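Local coordinates for protein phosphoribosylamidoimidazole- succinocarboxamide synthase (Saccharomyces cerevisiae, PDB 1OBG) that catalyses the ATP-dependent joining of aspartate to the imidazole carboxylate CAIR, giving SAICAR in de novo purine biosynthesis, at residues K110-P115 against F219-K224; A213-E218 against P237-F242; F242-S247 against D255-Q260. All blocks are in the same frame, centred on the assembly; numbering follows the deposited sequence.

Contact 1 of 3, residues K110-P115 against F219-K224; sequences KHKLIP and FGIDEK. With AMP (adenosine monophosphate), chain B.
Two backbone bonds join Lys112-Ile114 to Phe219-Ile221 in antiparallel fashion. Ile221 N donates to Lys112 O at 2.9 Å, and Ile114 N reaches Phe219 O at 2.8 Å. Leu113 and Gly220 form the non-hydrogen-bonded pair between them, their CA atoms 4.0 Å apart. One water accepts from Lys112 N, donates to Ile221 O and lies in the ring plane of His111 beside ND1.

The charged contact is the salt bridge between Lys112 NZ and Glu223 OE1, 2.7 Å apart; NZ lies on the syn side but 35° out of the carboxylate plane, its bent chain passing alongside Ile221, CD against CG2. Ile114 adds apolar contact, its CD1 3.9 Å from Phe219 CB, under Val190 of helix 184-208.

Of these segments, 110-115 touches AMP, which also bonds to Glu218, His109, Lys163 and Asp232. His111 N donates to adenine N1 at 3.0 Å, nearly straight at 167°. Leu113 turns both methyls to the nucleotide, CD2 toward N3 and C2, CD1 toward O2'. With an alanine here both methyls would be gone, and the purine edge and O2' would probably lose that contact, opening a gap. The His111 bond is consistent with an unprotonated N1, the backbone N-H reading the adenine edge.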
loop_
_atom_site.group_PDB
_atom_site.type_symbol
_atom_site.label_atom_id
_atom_site.label_comp_id
_atom_site.label_asym_id
_atom_site.label_seq_id
_atom_site.Cartn_x
_atom_site.Cartn_y
_atom_site.Cartn_z
ATOM N N LYS A 110 -17.646 3.009 -1.839
ATOM C CA LYS A 110 -17.099 3.806 -2.924
ATOM C C LYS A 110 -17.167 5.274 -2.526
ATOM O O LYS A 110 -18.201 5.729 -2.022
ATOM C CB LYS A 110 -17.929 3.571 -4.190
ATOM C CG LYS A 110 -17.157 3.643 -5.491
ATOM C CD LYS A 110 -18.068 3.425 -6.706
ATOM C CE LYS A 110 -18.772 2.056 -6.616
ATOM N NZ LYS A 110 -19.371 1.527 -7.903
ATOM N N HIS A 111 -16.073 6.013 -2.727
ATOM C CA HIS A 111 -16.064 7.452 -2.440
ATOM C C HIS A 111 -15.434 8.245 -3.546
ATOM O O HIS A 111 -14.623 7.735 -4.314
ATOM C CB HIS A 111 -15.275 7.755 -1.160
ATOM C CG HIS A 111 -16.020 7.403 0.080
ATOM N ND1 HIS A 111 -17.143 8.087 0.480
ATOM C CD2 HIS A 111 -15.823 6.428 0.994
ATOM C CE1 HIS A 111 -17.605 7.552 1.597
ATOM N NE2 HIS A 111 -16.817 6.547 1.932
ATOM N N LYS A 112 -15.796 9.514 -3.608
ATOM C CA LYS A 112 -15.089 10.441 -4.479
ATOM C C LYS A 112 -13.670 10.655 -3.940
ATOM O O LYS A 112 -13.493 11.002 -2.781
ATOM C CB LYS A 112 -15.834 11.776 -4.499
ATOM C CG LYS A 112 -15.481 12.633 -5.700
ATOM C CD LYS A 112 -14.974 13.985 -5.241
ATOM C CE LYS A 112 -16.128 14.971 -5.096
ATOM N NZ LYS A 112 -15.939 16.234 -5.898
ATOM N N LEU A 113 -12.683 10.453 -4.796
ATOM C CA LEU A 113 -11.277 10.525 -4.429
ATOM C C LEU A 113 -10.717 11.940 -4.533
ATOM O O LEU A 113 -11.087 12.713 -5.426
ATOM C CB LEU A 113 -10.466 9.598 -5.326
ATOM C CG LEU A 113 -10.936 8.135 -5.397
ATOM C CD1 LEU A 113 -9.983 7.284 -6.259
ATOM C CD2 LEU A 113 -11.099 7.531 -4.010
ATOM N N ILE A 114 -9.824 12.286 -3.612
ATOM C CA ILE A 114 -9.041 13.508 -3.762
ATOM C C ILE A 114 -7.955 13.132 -4.760
ATOM O O ILE A 114 -7.254 12.107 -4.600
ATOM C CB ILE A 114 -8.470 14.016 -2.415
ATOM C CG1 ILE A 114 -9.617 14.437 -1.477
ATOM C CG2 ILE A 114 -7.504 15.184 -2.658
ATOM C CD1 ILE A 114 -9.208 14.618 -0.006
ATOM N N PRO A 115 -7.849 13.909 -5.834
ATOM C CA PRO A 115 -6.979 13.517 -6.959
ATOM C C PRO A 115 -5.480 13.804 -6.725
ATOM O O PRO A 115 -4.871 14.572 -7.480
ATOM C CB PRO A 115 -7.560 14.339 -8.125
ATOM C CG PRO A 115 -8.042 15.602 -7.478
ATOM C CD PRO A 115 -8.583 15.169 -6.108
ATOM N N PHE A 219 -6.919 9.374 -0.253
ATOM C CA PHE A 219 -8.012 9.915 0.507
ATOM C C PHE A 219 -9.205 10.169 -0.389
ATOM O O PHE A 219 -9.078 10.618 -1.542
ATOM C CB PHE A 219 -7.622 11.234 1.172
ATOM C CG PHE A 219 -6.564 11.105 2.249
ATOM C CD1 PHE A 219 -6.689 10.196 3.289
ATOM C CD2 PHE A 219 -5.451 11.916 2.228
ATOM C CE1 PHE A 219 -5.704 10.087 4.291
ATOM C CE2 PHE A 219 -4.467 11.810 3.239
ATOM C CZ PHE A 219 -4.603 10.887 4.256
ATOM N N GLY A 220 -10.367 9.877 0.170
ATOM C CA GLY A 220 -11.621 10.290 -0.407
ATOM C C GLY A 220 -12.199 11.394 0.451
ATOM O O GLY A 220 -11.678 11.729 1.520
ATOM N N ILE A 221 -13.289 11.961 -0.033
ATOM C CA ILE A 221 -13.947 13.058 0.637
ATOM C C ILE A 221 -15.446 12.799 0.615
ATOM O O ILE A 221 -16.018 12.447 -0.428
ATOM C CB ILE A 221 -13.569 14.406 -0.041
ATOM C CG1 ILE A 221 -14.216 15.584 0.695
ATOM C CG2 ILE A 221 -13.884 14.391 -1.547
ATOM C CD1 ILE A 221 -13.423 16.895 0.583
ATOM N N ASP A 222 -16.067 12.940 1.780
ATOM C CA ASP A 222 -17.510 12.930 1.892
ATOM C C ASP A 222 -17.939 14.361 1.612
ATOM O O ASP A 222 -17.634 15.263 2.393
ATOM C CB ASP A 222 -17.913 12.508 3.303
ATOM C CG ASP A 222 -19.428 12.399 3.482
ATOM O OD1 ASP A 222 -20.187 13.141 2.811
ATOM O OD2 ASP A 222 -19.946 11.592 4.285
ATOM N N GLU A 223 -18.632 14.596 0.507
ATOM C CA GLU A 223 -18.931 15.981 0.159
ATOM C C GLU A 223 -20.080 16.584 0.969
ATOM O O GLU A 223 -20.214 17.798 1.050
ATOM C CB GLU A 223 -19.092 16.176 -1.346
ATOM C CG GLU A 223 -18.122 17.221 -1.878
ATOM C CD GLU A 223 -17.937 17.179 -3.382
ATOM O OE1 GLU A 223 -16.879 17.653 -3.848
ATOM O OE2 GLU A 223 -18.834 16.682 -4.101
ATOM N N LYS A 224 -20.895 15.736 1.583
ATOM C CA LYS A 224 -21.905 16.231 2.510
ATOM C C LYS A 224 -21.232 16.791 3.760
ATOM O O LYS A 224 -21.380 17.974 4.068
ATOM C CB LYS A 224 -22.908 15.132 2.892
ATOM C CG LYS A 224 -23.736 14.574 1.729
ATOM C CD LYS A 224 -24.931 15.469 1.392
ATOM C CE LYS A 224 -25.577 15.049 0.084
ATOM N NZ LYS A 224 -26.632 14.013 0.303
HETATM P P AMP B . -5.689 -0.442 -7.379
HETATM O O1P AMP B . -4.690 -0.499 -6.216
HETATM O O2P AMP B . -6.274 -1.772 -7.697
HETATM O O3P AMP B . -4.971 0.175 -8.689
HETATM O "O5'" AMP B . -6.915 0.506 -6.964
HETATM C "C5'" AMP B . -8.010 0.570 -7.834
HETATM C "C4'" AMP B . -8.569 1.974 -7.794
HETATM O "O4'" AMP B . -9.527 2.054 -6.757
HETATM C "C3'" AMP B . -7.477 3.003 -7.496
HETATM O "O3'" AMP B . -7.533 4.007 -8.479
HETATM C "C2'" AMP B . -7.869 3.571 -6.146
HETATM O "O2'" AMP B . -7.603 4.947 -6.112
HETATM C "C1'" AMP B . -9.369 3.290 -6.116
HETATM N N9 AMP B . -9.975 3.233 -4.770
HETATM C C8 AMP B . -9.441 2.785 -3.584
HETATM N N7 AMP B . -10.388 2.935 -2.621
HETATM C C5 AMP B . -11.507 3.459 -3.174
HETATM C C6 AMP B . -12.763 3.813 -2.671
HETATM N N6 AMP B . -13.143 3.482 -1.432
HETATM N N1 AMP B . -13.703 4.345 -3.537
HETATM C C2 AMP B . -13.427 4.518 -4.875
HETATM N N3 AMP B . -12.182 4.159 -5.365
HETATM C C4 AMP B . -11.250 3.645 -4.530
HETATM O O HOH W 1 -17.502 10.336 -1.250
HETATM O O HOH W 2 -6.014 10.893 -2.507
#

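Contact 2 of 3, residues A213-E218 against P237-F242. With MG (magnesium ion), chain E; AMP (adenosine monophosphate), chain B; SO4 (sulfate ion), chain C.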
loop_
_atom_site.group_PDB
_atom_site.type_symbol
_atom_site.label_atom_id
_atom_site.label_comp_id
_atom_site.label_asym_id
_atom_site.label_seq_id
_atom_site.Cartn_x
_atom_site.Cartn_y
_atom_site.Cartn_z
ATOM N N ALA A 213 9.832 3.803 5.609
ATOM C CA ALA A 213 10.612 4.953 5.132
ATOM C C ALA A 213 9.690 6.010 4.555
ATOM O O ALA A 213 9.950 7.204 4.678
ATOM C CB ALA A 213 11.651 4.507 4.086
ATOM N N ASP A 214 8.608 5.547 3.918
ATOM C CA ASP A 214 7.631 6.424 3.301
ATOM C C ASP A 214 6.381 5.597 3.007
ATOM O O ASP A 214 6.386 4.374 3.086
ATOM C CB ASP A 214 8.176 7.048 2.004
ATOM C CG ASP A 214 8.719 6.005 1.053
ATOM O OD1 ASP A 214 9.934 6.031 0.747
ATOM O OD2 ASP A 214 8.006 5.112 0.568
ATOM N N THR A 215 5.308 6.259 2.658
ATOM C CA THR A 215 4.094 5.533 2.380
ATOM C C THR A 215 3.219 6.375 1.463
ATOM O O THR A 215 3.352 7.584 1.438
ATOM C CB THR A 215 3.363 5.156 3.703
ATOM O OG1 THR A 215 2.409 4.117 3.427
ATOM C CG2 THR A 215 2.527 6.322 4.246
ATOM N N LYS A 216 2.335 5.714 0.730
ATOM C CA LYS A 216 1.424 6.391 -0.169
ATOM C C LYS A 216 0.005 6.247 0.426
ATOM O O LYS A 216 -0.494 5.137 0.592
ATOM C CB LYS A 216 1.544 5.734 -1.554
ATOM C CG LYS A 216 0.602 6.297 -2.628
ATOM C CD LYS A 216 0.851 5.627 -3.985
ATOM C CE LYS A 216 -0.136 4.483 -4.246
ATOM N NZ LYS A 216 -1.406 4.587 -3.450
ATOM N N PHE A 217 -0.643 7.351 0.764
ATOM C CA PHE A 217 -2.029 7.276 1.195
ATOM C C PHE A 217 -2.909 7.700 0.020
ATOM O O PHE A 217 -2.478 8.474 -0.850
ATOM C CB PHE A 217 -2.328 8.251 2.355
ATOM C CG PHE A 217 -1.682 7.882 3.682
ATOM C CD1 PHE A 217 -1.943 6.649 4.318
ATOM C CD2 PHE A 217 -0.831 8.784 4.313
ATOM C CE1 PHE A 217 -1.344 6.344 5.572
ATOM C CE2 PHE A 217 -0.240 8.488 5.548
ATOM C CZ PHE A 217 -0.485 7.286 6.173
ATOM N N GLU A 218 -4.143 7.224 0.015
ATOM C CA GLU A 218 -5.141 7.849 -0.823
ATOM C C GLU A 218 -6.341 8.210 0.030
ATOM O O GLU A 218 -6.706 7.459 0.913
ATOM C CB GLU A 218 -5.525 6.908 -1.958
ATOM C CG GLU A 218 -4.422 6.867 -3.003
ATOM C CD GLU A 218 -4.741 5.960 -4.174
ATOM O OE1 GLU A 218 -3.876 5.869 -5.065
ATOM O OE2 GLU A 218 -5.829 5.351 -4.190
ATOM N N PRO A 237 3.593 -3.414 2.616
ATOM C CA PRO A 237 4.841 -3.347 1.855
ATOM C C PRO A 237 4.657 -3.041 0.365
ATOM O O PRO A 237 5.621 -2.650 -0.274
ATOM C CB PRO A 237 5.467 -4.733 2.058
ATOM C CG PRO A 237 4.672 -5.416 3.133
ATOM C CD PRO A 237 3.362 -4.739 3.216
ATOM N N ASP A 238 3.460 -3.212 -0.182
ATOM C CA ASP A 238 3.210 -2.841 -1.566
ATOM C C ASP A 238 2.971 -1.326 -1.695
ATOM O O ASP A 238 3.164 -0.769 -2.767
ATOM C CB ASP A 238 1.998 -3.601 -2.134
ATOM C CG ASP A 238 2.309 -5.055 -2.470
ATOM O OD1 ASP A 238 1.344 -5.834 -2.658
ATOM O OD2 ASP A 238 3.484 -5.514 -2.569
ATOM N N SER A 239 2.555 -0.659 -0.622
ATOM C CA SER A 239 2.218 0.772 -0.712
ATOM C C SER A 239 3.217 1.656 0.023
ATOM O O SER A 239 3.085 2.872 0.027
ATOM C CB SER A 239 0.803 1.026 -0.174
ATOM O OG SER A 239 0.788 1.064 1.255
ATOM N N SER A 240 4.201 1.020 0.654
ATOM C CA SER A 240 5.149 1.678 1.540
ATOM C C SER A 240 6.512 1.054 1.326
ATOM O O SER A 240 6.613 -0.060 0.822
ATOM C CB SER A 240 4.753 1.446 3.007
ATOM O OG SER A 240 3.366 1.600 3.168
ATOM N N ARG A 241 7.557 1.760 1.715
ATOM C CA ARG A 241 8.911 1.210 1.690
ATOM C C ARG A 241 9.199 0.710 3.092
ATOM O O ARG A 241 9.284 1.519 3.999
ATOM C CB ARG A 241 9.871 2.340 1.357
ATOM C CG ARG A 241 11.256 1.944 0.871
ATOM C CD ARG A 241 11.979 3.152 0.243
ATOM N NE ARG A 241 12.002 3.140 -1.230
ATOM C CZ ARG A 241 11.501 4.094 -2.016
ATOM N NH1 ARG A 241 11.585 3.986 -3.336
ATOM N NH2 ARG A 241 10.909 5.159 -1.501
ATOM N N PHE A 242 9.320 -0.604 3.282
ATOM C CA PHE A 242 9.593 -1.172 4.603
ATOM C C PHE A 242 11.078 -1.506 4.614
ATOM O O PHE A 242 11.582 -2.080 3.637
ATOM C CB PHE A 242 8.867 -2.506 4.823
ATOM C CG PHE A 242 7.424 -2.402 5.276
ATOM C CD1 PHE A 242 6.652 -1.260 5.045
ATOM C CD2 PHE A 242 6.834 -3.496 5.923
ATOM C CE1 PHE A 242 5.307 -1.212 5.473
ATOM C CE2 PHE A 242 5.522 -3.459 6.350
ATOM C CZ PHE A 242 4.748 -2.308 6.119
HETATM MG MG MG E . 4.959 -6.270 -1.459
HETATM P P AMP B . -5.689 -0.442 -7.379
HETATM O O1P AMP B . -4.690 -0.499 -6.216
HETATM O O2P AMP B . -6.274 -1.772 -7.697
HETATM O O3P AMP B . -4.971 0.175 -8.689
HETATM O "O5'" AMP B . -6.915 0.506 -6.964
HETATM C "C5'" AMP B . -8.010 0.570 -7.834
HETATM C "C4'" AMP B . -8.569 1.974 -7.794
HETATM O "O4'" AMP B . -9.527 2.054 -6.757
HETATM C "C3'" AMP B . -7.477 3.003 -7.496
HETATM O "O3'" AMP B . -7.533 4.007 -8.479
HETATM C "C2'" AMP B . -7.869 3.571 -6.146
HETATM O "O2'" AMP B . -7.603 4.947 -6.112
HETATM C "C1'" AMP B . -9.369 3.290 -6.116
HETATM N N9 AMP B . -9.975 3.233 -4.770
HETATM C C8 AMP B . -9.441 2.785 -3.584
HETATM N N7 AMP B . -10.388 2.935 -2.621
HETATM C C5 AMP B . -11.507 3.459 -3.174
HETATM C C6 AMP B . -12.763 3.813 -2.671
HETATM N N6 AMP B . -13.143 3.482 -1.432
HETATM N N1 AMP B . -13.703 4.345 -3.537
HETATM C C2 AMP B . -13.427 4.518 -4.875
HETATM N N3 AMP B . -12.182 4.159 -5.365
HETATM C C4 AMP B . -11.250 3.645 -4.530
HETATM S S SO4 C . 9.961 6.870 -4.714
HETATM O O1 SO4 C . 11.088 7.108 -5.604
HETATM O O2 SO4 C . 10.466 6.956 -3.350
HETATM O O3 SO4 C . 8.933 7.859 -4.994
HETATM O O4 SO4 C . 9.459 5.532 -4.923
HETATM O O HOH W 3 -0.050 3.369 2.716
#
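Asp214 and Arg241 meet because their first torsions send them to a common point. Asp214 CG stands between its backbone N and carbonyl carbon (chi1 52°), whereas Arg241 CG runs anti to its N before the chain bends at chi3. Arg241 NH2 then reaches Asp214 OD1 at 2.6 Å, on the syn side, somewhat out of the carboxylate plane but close to the guanidinium plane. The two flat groups stand almost perpendicular, 85° apart, so a single oxygen carries the salt bridge instead of a paired, two-pronged one. The same NH2 also donates to sulfate O2 at 2.6 Å, and NH1 to sulfate O4; Arg121 NH2 and Ser127 N also bond to this anion, which probably comes from the crystallisation liquor.

Thr215 and Ser240 form a non-hydrogen-bonded pair with their side chains on one face. The two hydroxyls approach to 2.7 Å, Thr215 OG1 to Ser240 OG, in a hydrogen bond whose direction is open. A water joins Thr215 OG1, Ser239 OG and Lys216 O, while Ser240 OG also bonds to Thr236 O.

Backbone bonds flank this pair: Ala213 N to Arg241 O at 2.8 Å, and Lys216 N to Ser239 O at 3.0 Å. Beyond Lys216 and Ser239 the partners part. Glu218 OE2 accepts from AMP O2' at 2.6 Å, and Asp238 OD2 binds magnesium at 2.0 Å, with Asp258 and Tyr291 as the other protein ligands.

The axes of strands 213-217 and 240-242 approach to 4.7 Å at 154°, an antiparallel strand pair of the mixed sheet; both the nucleotide and the metal site are reached from the same end of the pairing, where the two chains diverge.

Contact 3 of 3, residues F242-S247 against D255-Q260; sequences FWNGAS and DSYDKQ. With MG (magnesium ion), chain E.
Phe242 and Tyr257 meet at their CB atoms, 3.6 Å apart, rather than through stacked rings. The first bond of the Phe242 side chain heads toward 255-260, but CG lies anti to its carbonyl carbon (chi1 -83°), which carries the ring away toward Ile210, Ile212 and Leu298. Tyr257 also starts toward its partner, and with CG anti to the backbone N (chi1 -170°) its ring runs along the strand instead. There CD2 lies 3.7 Å from Asn244 N, which sits at the ring edge and in its plane, while Asn244 CB comes up to the same carbon. Glu293 and Ala294 of helix 281-299 also touch this tyrosine.

Trp243 points the other way. Its first bond leads off from 255-260, and the indole packs on Ile211, Ala213 and Thr125; CD1 still comes within 3.6 Å of Asp255 O. The rings of successive strand residues thus serve different neighbours.

One direct backbone bond crosses the contact: Tyr257 N donates to Phe242 O, a long bond at 3.3 Å. Waters supply the rest. One accepts from Asn244 N and donates to Asp255 O; another accepts from Phe242 N and lies 3.0 Å from Asp258 OD2, linking the strand to the metal-binding carboxylate.

Asp258 OD1 binds magnesium at 2.6 Å, next to Asp238 and Tyr291. Two residues before Asp258, Ser256 OG accepts from Lys259 N at 3.2 Å, an ST motif, and Lys259 occupies the N-cap position of helix 260-268. The arrangement is that of a strand followed by a loop that folds back on it to deliver a metal ligand and start a helix.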
loop_
_atom_site.group_PDB
_atom_site.type_symbol
_atom_site.label_atom_id
_atom_site.label_comp_id
_atom_site.label_asym_id
_atom_site.label_seq_id
_atom_site.Cartn_x
_atom_site.Cartn_y
_atom_site.Cartn_z
ATOM N N PHE A 242 9.320 -0.604 3.282
ATOM C CA PHE A 242 9.593 -1.172 4.603
ATOM C C PHE A 242 11.078 -1.506 4.614
ATOM O O PHE A 242 11.582 -2.080 3.637
ATOM C CB PHE A 242 8.867 -2.506 4.823
ATOM C CG PHE A 242 7.424 -2.402 5.276
ATOM C CD1 PHE A 242 6.652 -1.260 5.045
ATOM C CD2 PHE A 242 6.834 -3.496 5.923
ATOM C CE1 PHE A 242 5.307 -1.212 5.473
ATOM C CE2 PHE A 242 5.522 -3.459 6.350
ATOM C CZ PHE A 242 4.748 -2.308 6.119
ATOM N N TRP A 243 11.763 -1.156 5.697
ATOM C CA TRP A 243 13.152 -1.554 5.906
ATOM C C TRP A 243 13.272 -2.323 7.205
ATOM O O TRP A 243 12.582 -2.030 8.195
ATOM C CB TRP A 243 14.062 -0.307 6.034
ATOM C CG TRP A 243 14.229 0.484 4.772
ATOM C CD1 TRP A 243 14.087 0.037 3.470
ATOM C CD2 TRP A 243 14.588 1.863 4.680
ATOM N NE1 TRP A 243 14.332 1.066 2.589
ATOM C CE2 TRP A 243 14.646 2.195 3.307
ATOM C CE3 TRP A 243 14.879 2.861 5.629
ATOM C CZ2 TRP A 243 14.976 3.475 2.861
ATOM C CZ3 TRP A 243 15.204 4.142 5.184
ATOM C CH2 TRP A 243 15.246 4.436 3.813
ATOM N N ASN A 244 14.173 -3.293 7.222
ATOM C CA ASN A 244 14.515 -3.987 8.461
ATOM C C ASN A 244 15.231 -3.020 9.410
ATOM O O ASN A 244 16.317 -2.523 9.103
ATOM C CB ASN A 244 15.399 -5.209 8.134
ATOM C CG ASN A 244 15.639 -6.129 9.330
ATOM O OD1 ASN A 244 16.510 -7.004 9.267
ATOM N ND2 ASN A 244 14.887 -5.959 10.400
ATOM N N GLY A 245 14.626 -2.758 10.566
ATOM C CA GLY A 245 15.202 -1.840 11.534
ATOM C C GLY A 245 16.573 -2.273 12.057
ATOM O O GLY A 245 17.461 -1.441 12.286
ATOM N N ALA A 246 16.744 -3.582 12.225
ATOM C CA ALA A 246 17.956 -4.139 12.818
ATOM C C ALA A 246 19.171 -3.903 11.934
ATOM O O ALA A 246 20.254 -3.638 12.444
ATOM C CB ALA A 246 17.778 -5.626 13.112
ATOM N N SER A 247 18.996 -3.975 10.616
ATOM C CA SER A 247 20.099 -3.720 9.691
ATOM C C SER A 247 20.197 -2.260 9.183
ATOM O O SER A 247 21.012 -1.962 8.300
ATOM C CB SER A 247 20.036 -4.708 8.525
ATOM O OG SER A 247 18.907 -4.457 7.704
ATOM N N ASP A 255 18.247 -2.629 1.985
ATOM C CA ASP A 255 17.516 -3.711 1.329
ATOM C C ASP A 255 15.999 -3.546 1.449
ATOM O O ASP A 255 15.492 -3.073 2.465
ATOM C CB ASP A 255 17.905 -5.057 1.934
ATOM C CG ASP A 255 19.311 -5.484 1.522
ATOM O OD1 ASP A 255 19.865 -6.388 2.166
ATOM O OD2 ASP A 255 19.914 -4.953 0.572
ATOM N N SER A 256 15.292 -3.953 0.407
ATOM C CA SER A 256 13.854 -4.086 0.456
ATOM C C SER A 256 13.523 -5.198 1.445
ATOM O O SER A 256 14.080 -6.290 1.367
ATOM C CB SER A 256 13.290 -4.447 -0.928
ATOM O OG SER A 256 11.880 -4.585 -0.824
ATOM N N TYR A 257 12.618 -4.910 2.375
ATOM C CA TYR A 257 12.230 -5.876 3.380
ATOM C C TYR A 257 11.659 -7.135 2.740
ATOM O O TYR A 257 12.033 -8.250 3.096
ATOM C CB TYR A 257 11.146 -5.265 4.283
ATOM C CG TYR A 257 10.852 -6.085 5.495
ATOM C CD1 TYR A 257 9.878 -7.086 5.465
ATOM C CD2 TYR A 257 11.542 -5.869 6.687
ATOM C CE1 TYR A 257 9.609 -7.843 6.587
ATOM C CE2 TYR A 257 11.277 -6.627 7.809
ATOM C CZ TYR A 257 10.308 -7.604 7.747
ATOM O OH TYR A 257 10.028 -8.351 8.855
ATOM N N ASP A 258 10.738 -6.942 1.813
ATOM C CA ASP A 258 10.021 -8.052 1.219
ATOM C C ASP A 258 10.595 -8.566 -0.098
ATOM O O ASP A 258 10.547 -9.755 -0.352
ATOM C CB ASP A 258 8.530 -7.720 1.052
ATOM C CG ASP A 258 8.284 -6.398 0.365
ATOM O OD1 ASP A 258 7.299 -6.358 -0.399
ATOM O OD2 ASP A 258 8.981 -5.349 0.521
ATOM N N LYS A 259 11.139 -7.675 -0.913
ATOM C CA LYS A 259 11.443 -8.026 -2.297
ATOM C C LYS A 259 12.928 -8.138 -2.632
ATOM O O LYS A 259 13.273 -8.277 -3.796
ATOM C CB LYS A 259 10.780 -7.029 -3.255
ATOM C CG LYS A 259 9.264 -7.179 -3.275
ATOM C CD LYS A 259 8.654 -6.376 -4.381
ATOM C CE LYS A 259 7.171 -6.346 -4.235
ATOM N NZ LYS A 259 6.623 -5.524 -5.335
ATOM N N GLN A 260 13.802 -8.083 -1.628
ATOM C CA GLN A 260 15.226 -8.113 -1.936
ATOM C C GLN A 260 15.685 -9.408 -2.610
ATOM O O GLN A 260 16.522 -9.361 -3.513
ATOM C CB GLN A 260 16.085 -7.852 -0.706
ATOM C CG GLN A 260 17.463 -7.269 -1.046
ATOM C CD GLN A 260 17.439 -6.095 -2.023
ATOM O OE1 GLN A 260 18.147 -6.129 -3.027
ATOM N NE2 GLN A 260 16.644 -5.067 -1.747
HETATM MG MG MG E . 4.959 -6.270 -1.459
HETATM O O HOH W 4 8.417 -2.525 1.181
HETATM O O HOH W 5 15.920 -3.635 5.035
#

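All three contacts reach one mixed sheet; 255-260 of contact 3 is a loop lying on strand 240-244. Strand 210-221 serves contacts 1 and 2, pairing with 112-121 in the former and 240-244 in the latter; strand 240-244 then continues into contact 3, which shares Phe242 with contact 2. Along the chain, contacts 1 and 2 interleave, and contact 3 follows both. Centres of contacts 1 and 2 are about 20 Å apart and those of 2 and 3 about 13 Å, whereas contacts 1 and 3 lie about 33 Å apart on opposite sides of the chain's centre. Contacts 1 and 2 both touch AMP, and 2 and 3 both bind magnesium, so contact 2 connects the nucleotide pocket with the metal site.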